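Local atomic coordinates of DTDP-4-dehydrorhamnose reductase, rfbD ortholog (Clostridium acetobutylicum, PDB entry 1VL0), a protein that probably catalyses the NAD(P)H-dependent reduction of dTDP-6-deoxy-L-lyxo-4-hexulose to dTDP-L-rhamnose in the biosynthesis of this activated sugar. Residues R264-M267 / L268-T272; I275-E278 / W279-L283; E210-Y213 / G214-C218. All blocks are in the same frame, centred on the assembly; numbering follows the deposited sequence.

Contact 1 of 3, residues R264-M267 / L268-T272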
ATOM      1  N   ARG A 264      12.177 -16.789  -7.931  1.00 34.79           N
ATOM      2  CA  ARG A 264      13.549 -16.449  -7.688  1.00 33.16           C
ATOM      3  C   ARG A 264      13.630 -15.890  -6.261  1.00 31.82           C
ATOM      4  O   ARG A 264      12.805 -15.064  -5.870  1.00 33.21           O
ATOM      5  CB  ARG A 264      13.992 -15.408  -8.683  1.00 32.76           C
ATOM      6  CG  ARG A 264      15.442 -15.093  -8.630  1.00 33.36           C
ATOM      7  CD  ARG A 264      15.908 -14.226  -9.752  1.00 34.56           C
ATOM      8  NE  ARG A 264      17.306 -13.847  -9.540  1.00 38.01           N
ATOM      9  CZ  ARG A 264      18.017 -13.036 -10.316  1.00 41.88           C
ATOM     10  NH1 ARG A 264      17.486 -12.523 -11.385  1.00 38.78           N
ATOM     11  NH2 ARG A 264      19.271 -12.739 -10.005  1.00 40.90           N
ATOM     12  N   ASN A 265      14.638 -16.311  -5.508  1.00 34.33           N
ATOM     13  CA  ASN A 265      14.893 -15.797  -4.194  1.00 31.88           C
ATOM     14  C   ASN A 265      15.748 -14.536  -4.328  1.00 34.39           C
ATOM     15  O   ASN A 265      16.857 -14.421  -3.727  1.00 35.30           O
ATOM     16  CB  ASN A 265      15.646 -16.818  -3.318  1.00 34.67           C
ATOM     17  CG  ASN A 265      14.814 -18.029  -2.869  1.00 33.85           C
ATOM     18  OD1 ASN A 265      13.729 -18.337  -3.359  1.00 38.65           O
ATOM     19  ND2 ASN A 265      15.374 -18.753  -1.958  1.00 37.93           N
ATOM     20  N   TYR A 266      15.196 -13.536  -5.014  1.00 32.74           N
ATOM     21  CA  TYR A 266      15.936 -12.307  -5.420  1.00 30.53           C
ATOM     22  C   TYR A 266      16.283 -11.385  -4.259  1.00 33.25           C
ATOM     23  O   TYR A 266      17.382 -10.865  -4.145  1.00 33.14           O
ATOM     24  CB  TYR A 266      15.117 -11.578  -6.459  1.00 32.92           C
ATOM     25  CG  TYR A 266      15.867 -10.598  -7.319  1.00 31.55           C
ATOM     26  CD1 TYR A 266      17.157 -10.822  -7.735  1.00 35.32           C
ATOM     27  CD2 TYR A 266      15.243  -9.416  -7.729  1.00 38.02           C
ATOM     28  CE1 TYR A 266      17.826  -9.876  -8.540  1.00 34.94           C
ATOM     29  CE2 TYR A 266      15.870  -8.498  -8.491  1.00 39.51           C
ATOM     30  CZ  TYR A 266      17.172  -8.733  -8.913  1.00 35.85           C
ATOM     31  OH  TYR A 266      17.763  -7.777  -9.710  1.00 34.62           O
HETATM   32  N   MSE A 267      15.363 -11.226  -3.340  1.00 33.29           N
HETATM   33  CA  MSE A 267      15.640 -10.353  -2.178  1.00 34.92           C
HETATM   34  C   MSE A 267      16.715 -10.904  -1.298  1.00 34.51           C
HETATM   35  O   MSE A 267      17.503 -10.145  -0.703  1.00 38.27           O
HETATM   36  CB  MSE A 267      14.362 -10.136  -1.368  1.00 32.54           C
HETATM   37  CG  MSE A 267      13.420  -9.157  -2.031  1.00 41.18           C
HETATM   38 SE   MSE A 267      14.057  -7.306  -1.723  1.00 50.62          SE
HETATM   39  CE  MSE A 267      13.857  -7.219   0.218  1.00 35.50           C
ATOM     40  N   LEU A 268      16.761 -12.223  -1.167  1.00 34.93           N
ATOM     41  CA  LEU A 268      17.886 -12.851  -0.472  1.00 34.97           C
ATOM     42  C   LEU A 268      19.212 -12.623  -1.180  1.00 35.37           C
ATOM     43  O   LEU A 268      20.209 -12.216  -0.551  1.00 33.46           O
ATOM     44  CB  LEU A 268      17.624 -14.330  -0.259  1.00 36.66           C
ATOM     45  CG  LEU A 268      16.598 -14.659   0.829  1.00 37.36           C
ATOM     46  CD1 LEU A 268      16.354 -16.171   0.851  1.00 39.28           C
ATOM     47  CD2 LEU A 268      17.028 -14.172   2.219  1.00 37.59           C
ATOM     48  N   GLU A 269      19.214 -12.831  -2.491  1.00 35.21           N
ATOM     49  CA  GLU A 269      20.392 -12.579  -3.323  1.00 38.21           C
ATOM     50  C   GLU A 269      20.883 -11.134  -3.242  1.00 37.85           C
ATOM     51  O   GLU A 269      22.066 -10.873  -3.215  1.00 38.64           O
ATOM     52  CB  GLU A 269      20.079 -12.897  -4.779  1.00 37.57           C
ATOM     53  CG  GLU A 269      19.855 -14.368  -5.084  1.00 38.75           C
ATOM     54  CD  GLU A 269      19.371 -14.597  -6.550  1.00 42.97           C
ATOM     55  OE1 GLU A 269      19.310 -13.648  -7.324  1.00 53.51           O
ATOM     56  OE2 GLU A 269      19.040 -15.738  -6.932  1.00 51.04           O
ATOM     57  N   LEU A 270      19.951 -10.191  -3.207  1.00 38.07           N
ATOM     58  CA  LEU A 270      20.283  -8.777  -3.182  1.00 37.83           C
ATOM     59  C   LEU A 270      20.651  -8.264  -1.785  1.00 38.18           C
ATOM     60  O   LEU A 270      21.099  -7.128  -1.675  1.00 38.79           O
ATOM     61  CB  LEU A 270      19.092  -7.950  -3.680  1.00 36.37           C
ATOM     62  CG  LEU A 270      18.591  -8.054  -5.122  1.00 41.36           C
ATOM     63  CD1 LEU A 270      17.314  -7.242  -5.236  1.00 40.38           C
ATOM     64  CD2 LEU A 270      19.635  -7.575  -6.080  1.00 42.89           C
ATOM     65  N   THR A 271      20.389  -9.045  -0.738  1.00 37.34           N
ATOM     66  CA  THR A 271      20.627  -8.602   0.630  1.00 37.60           C
ATOM     67  C   THR A 271      21.656  -9.476   1.329  1.00 40.50           C
ATOM     68  O   THR A 271      22.839  -9.341   1.034  1.00 40.09           O
ATOM     69  CB  THR A 271      19.330  -8.442   1.433  1.00 39.11           C
ATOM     70  OG1 THR A 271      18.605  -9.656   1.478  1.00 37.67           O
ATOM     71  CG2 THR A 271      18.327  -7.459   0.737  1.00 42.58           C
ATOM     72  N   THR A 272      21.246 -10.407   2.196  1.00 39.94           N
ATOM     73  CA  THR A 272      22.195 -11.134   3.022  1.00 39.61           C
ATOM     74  C   THR A 272      22.443 -12.562   2.581  1.00 40.75           C
ATOM     75  O   THR A 272      23.040 -13.321   3.322  1.00 38.89           O
ATOM     76  CB  THR A 272      21.720 -11.136   4.484  1.00 40.83           C
ATOM     77  OG1 THR A 272      20.344 -11.528   4.527  1.00 35.92           O
ATOM     78  CG2 THR A 272      21.737  -9.711   5.072  1.00 39.66           C
TER
HETATM   79  O   HOH W   1      17.287 -17.518  -6.421  1.00 39.95           O
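Residues 266-270 form a short helix, with Asn265 just before it, held by the amide of Glu269 donating to Asn265 O at 3.1 Å and by that of Leu270 donating to Tyr266 O at 2.8 Å. From just before the helix, Arg264 reaches forward to Glu269. With CG anti to the backbone N (chi1 -173°) and the chain extended from CG to NE, the arginine runs far enough to set two nitrogens against a single carboxylate oxygen: NE lies 3.0 Å and NH2 2.8 Å from Glu269 OE1. The grip is side-on and meets OE1 on its syn side, but guanidinium and carboxylate are turned 54° apart, so this is not a flat, two-oxygen pairing. The other oxygen, OE2, is joined through a water to the backbone N of Asn265.

Tyr266 stands between this ion pair and Leu270. Glu269 OE1 sits at the edge of the ring, 3.6 Å from Tyr266 CD1, where the C-H bonds offer slight positive charge to an anion. Leu270 instead brings a methyl over one face, CD1 lying 3.9 Å from the centroid of the Tyr266 ring in a CH-pi contact. A branched leucine suits this place because its CD2 also touches the ring, near CE1 and CZ. The phenol OH bonds to Asp84 of the second subunit. Thr271 turns its hydroxyl back to Met267 O as the helix runs out, though the modelled distance is doubtfully short.

Asn265 occupies the N-cap position but makes no capping bond with its side chain; its ND2 donates to Thr219 O and Asp274 OD1. Its backbone forms the centre of an inverse gamma turn, which leads into a short helix of little more than one turn packed against the second subunit.

Contact 2 of 3, residues I275-E278 / W279-L283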
ATOM      1  N   ILE A 275      20.606 -18.585   1.188  1.00 38.12           N
ATOM      2  CA  ILE A 275      21.121 -19.752   1.871  1.00 37.94           C
ATOM      3  C   ILE A 275      20.388 -21.042   1.603  1.00 38.61           C
ATOM      4  O   ILE A 275      20.732 -22.039   2.179  1.00 39.83           O
ATOM      5  CB  ILE A 275      21.170 -19.482   3.384  1.00 40.48           C
ATOM      6  CG1 ILE A 275      19.774 -19.187   3.966  1.00 40.61           C
ATOM      7  CG2 ILE A 275      22.129 -18.322   3.670  1.00 40.63           C
ATOM      8  CD1 ILE A 275      19.692 -19.431   5.445  1.00 42.21           C
ATOM      9  N   THR A 276      19.355 -21.048   0.758  1.00 38.74           N
ATOM     10  CA  THR A 276      18.670 -22.302   0.449  1.00 38.35           C
ATOM     11  C   THR A 276      19.584 -23.211  -0.355  1.00 37.95           C
ATOM     12  O   THR A 276      20.527 -22.769  -0.979  1.00 37.39           O
ATOM     13  CB  THR A 276      17.358 -22.125  -0.328  1.00 35.56           C
ATOM     14  OG1 THR A 276      17.589 -21.425  -1.569  1.00 34.47           O
ATOM     15  CG2 THR A 276      16.388 -21.282   0.436  1.00 37.98           C
ATOM     16  N   ARG A 277      19.282 -24.498  -0.329  1.00 35.95           N
ATOM     17  CA  ARG A 277      20.083 -25.456  -1.040  1.00 36.39           C
ATOM     18  C   ARG A 277      19.375 -25.877  -2.300  1.00 36.29           C
ATOM     19  O   ARG A 277      18.182 -25.641  -2.487  1.00 34.40           O
ATOM     20  CB  ARG A 277      20.342 -26.694  -0.167  1.00 36.51           C
ATOM     21  CG  ARG A 277      21.165 -26.409   1.053  1.00 35.10           C
ATOM     22  CD  ARG A 277      21.139 -27.494   2.044  1.00 40.75           C
ATOM     23  NE  ARG A 277      19.799 -27.684   2.572  1.00 43.78           N
ATOM     24  CZ  ARG A 277      19.462 -28.592   3.454  1.00 46.51           C
ATOM     25  NH1 ARG A 277      20.361 -29.438   3.923  1.00 49.62           N
ATOM     26  NH2 ARG A 277      18.218 -28.643   3.881  1.00 43.42           N
ATOM     27  N   GLU A 278      20.139 -26.506  -3.167  1.00 37.11           N
ATOM     28  CA  GLU A 278      19.602 -27.130  -4.385  1.00 39.53           C
ATOM     29  C   GLU A 278      18.543 -28.147  -3.964  1.00 37.95           C
ATOM     30  O   GLU A 278      18.723 -28.882  -2.989  1.00 39.22           O
ATOM     31  CB  GLU A 278      20.734 -27.852  -5.133  1.00 42.57           C
ATOM     32  CG  GLU A 278      21.752 -26.955  -5.809  1.00 47.99           C
ATOM     33  CD  GLU A 278      21.182 -26.216  -7.000  1.00 56.68           C
ATOM     34  OE1 GLU A 278      20.195 -26.715  -7.638  1.00 60.85           O
ATOM     35  OE2 GLU A 278      21.736 -25.123  -7.285  1.00 60.90           O
ATOM     36  N   TRP A 279      17.461 -28.218  -4.741  1.00 40.04           N
ATOM     37  CA  TRP A 279      16.308 -28.950  -4.319  1.00 37.89           C
ATOM     38  C   TRP A 279      16.613 -30.425  -4.100  1.00 38.49           C
ATOM     39  O   TRP A 279      16.151 -31.021  -3.158  1.00 37.49           O
ATOM     40  CB  TRP A 279      15.161 -28.716  -5.296  1.00 39.52           C
ATOM     41  CG  TRP A 279      15.222 -29.341  -6.649  1.00 36.87           C
ATOM     42  CD1 TRP A 279      15.682 -28.768  -7.803  1.00 36.26           C
ATOM     43  CD2 TRP A 279      14.725 -30.635  -7.016  1.00 40.47           C
ATOM     44  NE1 TRP A 279      15.510 -29.627  -8.861  1.00 37.10           N
ATOM     45  CE2 TRP A 279      14.937 -30.786  -8.414  1.00 39.83           C
ATOM     46  CE3 TRP A 279      14.147 -31.698  -6.308  1.00 36.75           C
ATOM     47  CZ2 TRP A 279      14.586 -31.953  -9.108  1.00 39.65           C
ATOM     48  CZ3 TRP A 279      13.791 -32.819  -6.968  1.00 37.24           C
ATOM     49  CH2 TRP A 279      13.999 -32.947  -8.392  1.00 38.84           C
ATOM     50  N   LYS A 280      17.471 -31.002  -4.914  1.00 39.27           N
ATOM     51  CA  LYS A 280      17.782 -32.443  -4.768  1.00 41.12           C
ATOM     52  C   LYS A 280      18.538 -32.769  -3.494  1.00 40.94           C
ATOM     53  O   LYS A 280      18.370 -33.832  -2.908  1.00 41.38           O
ATOM     54  CB  LYS A 280      18.571 -32.921  -5.977  1.00 43.16           C
ATOM     55  CG  LYS A 280      17.679 -33.087  -7.215  1.00 42.28           C
ATOM     56  CD  LYS A 280      18.478 -33.583  -8.361  1.00 44.01           C
ATOM     57  CE  LYS A 280      17.606 -33.764  -9.603  1.00 45.22           C
ATOM     58  NZ  LYS A 280      18.470 -34.225 -10.720  1.00 48.09           N
ATOM     59  N   GLU A 281      19.360 -31.834  -3.048  1.00 40.27           N
ATOM     60  CA  GLU A 281      20.096 -31.994  -1.799  1.00 42.57           C
ATOM     61  C   GLU A 281      19.167 -31.967  -0.569  1.00 42.54           C
ATOM     62  O   GLU A 281      19.305 -32.762   0.344  1.00 43.45           O
ATOM     63  CB  GLU A 281      21.139 -30.888  -1.711  1.00 43.16           C
ATOM     64  CG  GLU A 281      22.069 -30.950  -0.518  1.00 46.11           C
ATOM     65  CD  GLU A 281      23.090 -29.795  -0.473  1.00 53.02           C
ATOM     66  OE1 GLU A 281      23.227 -29.053  -1.479  1.00 65.00           O
ATOM     67  OE2 GLU A 281      23.734 -29.625   0.596  1.00 59.51           O
ATOM     68  N   SER A 282      18.252 -30.995  -0.537  1.00 41.60           N
ATOM     69  CA  SER A 282      17.290 -30.878   0.495  1.00 39.55           C
ATOM     70  C   SER A 282      16.404 -32.112   0.549  1.00 38.54           C
ATOM     71  O   SER A 282      16.053 -32.616   1.623  1.00 39.13           O
ATOM     72  CB  SER A 282      16.440 -29.623   0.263  1.00 42.39           C
ATOM     73  OG  SER A 282      17.212 -28.468   0.485  1.00 43.52           O
ATOM     74  N   LEU A 283      16.019 -32.575  -0.625  1.00 39.53           N
ATOM     75  CA  LEU A 283      15.099 -33.686  -0.761  1.00 38.69           C
ATOM     76  C   LEU A 283      15.775 -34.981  -0.271  1.00 39.69           C
ATOM     77  O   LEU A 283      15.191 -35.737   0.573  1.00 40.14           O
ATOM     78  CB  LEU A 283      14.642 -33.796  -2.220  1.00 39.68           C
ATOM     79  CG  LEU A 283      13.713 -34.989  -2.431  1.00 41.02           C
ATOM     80  CD1 LEU A 283      12.436 -34.967  -1.485  1.00 38.89           C
ATOM     81  CD2 LEU A 283      13.361 -35.151  -3.869  1.00 43.98           C
TER
HETATM   82  O   HOH W   2      23.173 -30.167   3.170  1.00 47.16           O
HETATM   83  O   HOH W   3      19.069 -29.940  -7.145  1.00 36.03           O
HETATM   84  O   HOH W   4      22.978 -26.736  -2.449  1.00 41.69           O
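The guanidinium of Arg277 has the backbone of Ser282 over one face, with CA 4.1 Å above the plane and offset toward the rim, while a water lies in plane at its edge. The indole of Trp279 carries the aliphatic part of Lys280 over the centre of one face, its CG 3.6 Å above the plane. Arg277 bends at chi3 (-64°), which brings its NE and NH2 beside Ser282 OG; the strong partners lie beyond, as NH2 forms salt bridges with Glu285 and Asp199, and Asp199 also bonds Ser282 OG. Glu281 crosses the arginine at about a right angle, its OE2 3.7 Å from Arg277 CD. The opposite charges are not in direct contact; a water spans Arg277 NH1 and Glu281 OE2.

Glu278 is the N-cap of helix 279-290, and its carbonyl accepts the amide of Ser282 at 3.3 Å between Ser282 N and Glu278 O. Glu281 OE1 reaches the N-cap amide through a bridging water, which accepts from Glu278 N at 2.9 Å and donates to OE1. A carboxylate suits this first turn, where its negative charge probably interacts favourably with the positive end of the helix dipole. The amide of Lys280 is likewise met by solvent, a water 2.9 Å from Lys280 N that donates only weakly to Glu278 OE1. Trp279 turns to the interior, against strand 191-196 and helix 226-237.

Contact 3 of 3, residues E210-Y213 / G214-C218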
ATOM      1  N   GLU A 210      18.366 -10.605  11.461  1.00 35.28           N
ATOM      2  CA  GLU A 210      18.951  -9.437  10.796  1.00 36.52           C
ATOM      3  C   GLU A 210      18.098  -8.171  10.861  1.00 35.31           C
ATOM      4  O   GLU A 210      18.571  -7.089  10.502  1.00 37.39           O
ATOM      5  CB  GLU A 210      19.183  -9.770   9.299  1.00 35.10           C
ATOM      6  CG  GLU A 210      20.168 -10.917   9.107  1.00 38.19           C
ATOM      7  CD  GLU A 210      20.223 -11.471   7.712  1.00 42.35           C
ATOM      8  OE1 GLU A 210      19.323 -11.192   6.876  1.00 44.93           O
ATOM      9  OE2 GLU A 210      21.183 -12.233   7.470  1.00 45.63           O
ATOM     10  N   LYS A 211      16.840  -8.327  11.254  1.00 35.36           N
ATOM     11  CA  LYS A 211      15.779  -7.312  11.036  1.00 34.79           C
ATOM     12  C   LYS A 211      15.695  -6.836   9.580  1.00 35.27           C
ATOM     13  O   LYS A 211      15.614  -5.646   9.290  1.00 36.76           O
ATOM     14  CB  LYS A 211      15.944  -6.185  12.032  1.00 36.16           C
ATOM     15  CG  LYS A 211      15.646  -6.682  13.448  1.00 36.33           C
ATOM     16  CD  LYS A 211      15.367  -5.543  14.385  1.00 42.66           C
ATOM     17  CE  LYS A 211      15.415  -5.968  15.850  1.00 51.97           C
ATOM     18  NZ  LYS A 211      14.412  -6.985  16.205  1.00 49.74           N
ATOM     19  N   ASN A 212      15.720  -7.827   8.681  1.00 34.34           N
ATOM     20  CA  ASN A 212      15.746  -7.638   7.226  1.00 30.54           C
ATOM     21  C   ASN A 212      14.291  -7.718   6.784  1.00 32.40           C
ATOM     22  O   ASN A 212      13.816  -8.719   6.335  1.00 33.21           O
ATOM     23  CB  ASN A 212      16.604  -8.721   6.612  1.00 28.93           C
ATOM     24  CG  ASN A 212      16.965  -8.451   5.139  1.00 35.52           C
ATOM     25  OD1 ASN A 212      16.649  -7.386   4.553  1.00 35.92           O
ATOM     26  ND2 ASN A 212      17.621  -9.440   4.537  1.00 31.68           N
ATOM     27  N   TYR A 213      13.567  -6.619   6.996  1.00 32.00           N
ATOM     28  CA  TYR A 213      12.116  -6.584   6.804  1.00 30.85           C
ATOM     29  C   TYR A 213      11.787  -6.540   5.335  1.00 32.02           C
ATOM     30  O   TYR A 213      12.607  -6.106   4.508  1.00 31.23           O
ATOM     31  CB  TYR A 213      11.524  -5.351   7.470  1.00 31.88           C
ATOM     32  CG  TYR A 213      11.668  -5.330   8.959  1.00 30.13           C
ATOM     33  CD1 TYR A 213      10.929  -6.159   9.744  1.00 31.52           C
ATOM     34  CD2 TYR A 213      12.507  -4.442   9.578  1.00 30.41           C
ATOM     35  CE1 TYR A 213      11.066  -6.120  11.156  1.00 29.67           C
ATOM     36  CE2 TYR A 213      12.634  -4.400  11.016  1.00 33.32           C
ATOM     37  CZ  TYR A 213      11.910  -5.253  11.765  1.00 31.13           C
ATOM     38  OH  TYR A 213      11.990  -5.256  13.172  1.00 32.01           O
ATOM     39  N   GLY A 214      10.579  -6.958   5.007  1.00 31.61           N
ATOM     40  CA  GLY A 214      10.119  -6.879   3.641  1.00 29.19           C
ATOM     41  C   GLY A 214       9.500  -8.168   3.164  1.00 30.31           C
ATOM     42  O   GLY A 214       9.156  -9.030   3.948  1.00 30.85           O
ATOM     43  N   THR A 215       9.402  -8.290   1.854  1.00 30.64           N
ATOM     44  CA  THR A 215       8.850  -9.447   1.222  1.00 32.11           C
ATOM     45  C   THR A 215       9.941 -10.265   0.554  1.00 33.19           C
ATOM     46  O   THR A 215      10.698  -9.729  -0.251  1.00 32.17           O
ATOM     47  CB  THR A 215       7.783  -9.001   0.198  1.00 33.71           C
ATOM     48  OG1 THR A 215       6.700  -8.351   0.902  1.00 30.73           O
ATOM     49  CG2 THR A 215       7.147 -10.183  -0.538  1.00 35.57           C
ATOM     50  N   PHE A 216       9.980 -11.560   0.881  1.00 31.54           N
ATOM     51  CA  PHE A 216      10.990 -12.482   0.358  1.00 34.33           C
ATOM     52  C   PHE A 216      10.336 -13.693  -0.280  1.00 34.74           C
ATOM     53  O   PHE A 216       9.440 -14.253   0.289  1.00 40.05           O
ATOM     54  CB  PHE A 216      11.900 -12.994   1.476  1.00 32.35           C
ATOM     55  CG  PHE A 216      12.661 -11.890   2.170  1.00 33.93           C
ATOM     56  CD1 PHE A 216      12.049 -11.132   3.161  1.00 36.44           C
ATOM     57  CD2 PHE A 216      13.949 -11.555   1.769  1.00 34.10           C
ATOM     58  CE1 PHE A 216      12.783 -10.037   3.832  1.00 30.42           C
ATOM     59  CE2 PHE A 216      14.645 -10.497   2.409  1.00 39.48           C
ATOM     60  CZ  PHE A 216      14.048  -9.744   3.392  1.00 35.21           C
ATOM     61  N   HIS A 217      10.873 -14.133  -1.396  1.00 31.89           N
ATOM     62  CA  HIS A 217      10.664 -15.484  -1.908  1.00 30.97           C
ATOM     63  C   HIS A 217      11.666 -16.442  -1.283  1.00 32.91           C
ATOM     64  O   HIS A 217      12.839 -16.117  -1.076  1.00 32.58           O
ATOM     65  CB  HIS A 217      10.846 -15.482  -3.432  1.00 32.31           C
ATOM     66  CG  HIS A 217       9.768 -14.752  -4.154  1.00 33.30           C
ATOM     67  ND1 HIS A 217       9.817 -14.491  -5.514  1.00 28.87           N
ATOM     68  CD2 HIS A 217       8.629 -14.179  -3.696  1.00 34.11           C
ATOM     69  CE1 HIS A 217       8.714 -13.850  -5.859  1.00 37.30           C
ATOM     70  NE2 HIS A 217       7.990 -13.630  -4.780  1.00 29.78           N
ATOM     71  N   CYS A 218      11.183 -17.629  -0.916  1.00 35.29           N
ATOM     72  CA  CYS A 218      12.015 -18.654  -0.309  1.00 33.42           C
ATOM     73  C   CYS A 218      11.574 -20.043  -0.732  1.00 34.57           C
ATOM     74  O   CYS A 218      10.763 -20.690  -0.041  1.00 35.35           O
ATOM     75  CB  CYS A 218      11.984 -18.554   1.216  1.00 35.31           C
ATOM     76  SG  CYS A 218      13.184 -19.717   1.875  1.00 39.42           S
TER
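Asn212 ND2, the nitrogen of an amide set at the edge of the Phe216 ring, is held by two acceptors: Glu210 OE1, in a weak bond of 3.4 Å from Asn212 ND2, and Thr271 OG1, just past the end of helix 266-270. The amide oxygen OD1 accepts from Lys95 of the second subunit, which also reaches Tyr213 O. Both ends of this buried amide are therefore satisfied, and its rotation is fixed.

Between these bonds the amide meets the CZ end of the Phe216 ring. A chi1 of -167° swings the amide away from the backbone N and toward the ring, so that Asn212 CG lies 3.6 Å from Phe216 CZ. The two planes are 76° apart, so nothing stacks; OD1 lies in the ring plane at its edge. The backbone oxygen of Asn212 comes closer still, 3.0 Å from Phe216 CE1 and again near the ring plane. A phenylalanine suits the place: its edge faces the oxygens, while the side chain packs on Met267, Leu268 and Val207.

The backbone brings these groups together in a tight descent from helix 197-210. Lys211, at positive phi, ends the helix in a Schellman motif. Gly214 then starts the strand at phi 132° and psi -162°, where a beta carbon would collide with Tyr213 O, so that glycine suits the place.

Because the rim of an aromatic ring is slightly electropositive and oxygen slightly negative, the edge-on approach of the Asn212 oxygens to Phe216 is probably mildly attractive.

From the N terminus, contact 3 comes first: it closes the short loop by which helix 197-210 passes into strand 214-217, a strand paired in parallel with 155-164. Contact 1 follows in helix 266-270, and contact 2 at the start of helix 279-290, reached through the loop between these helices. The three stand in series; none encloses or crosses another. In space, however, contacts 1 and 3 are neighbours, with centres about 9 Å apart, joined by Thr272 with Glu210 and by Met267 packing against strand 214-217; both touch the second subunit. Contact 2 meets them through Thr276, which packs on Asn265 and Cys218.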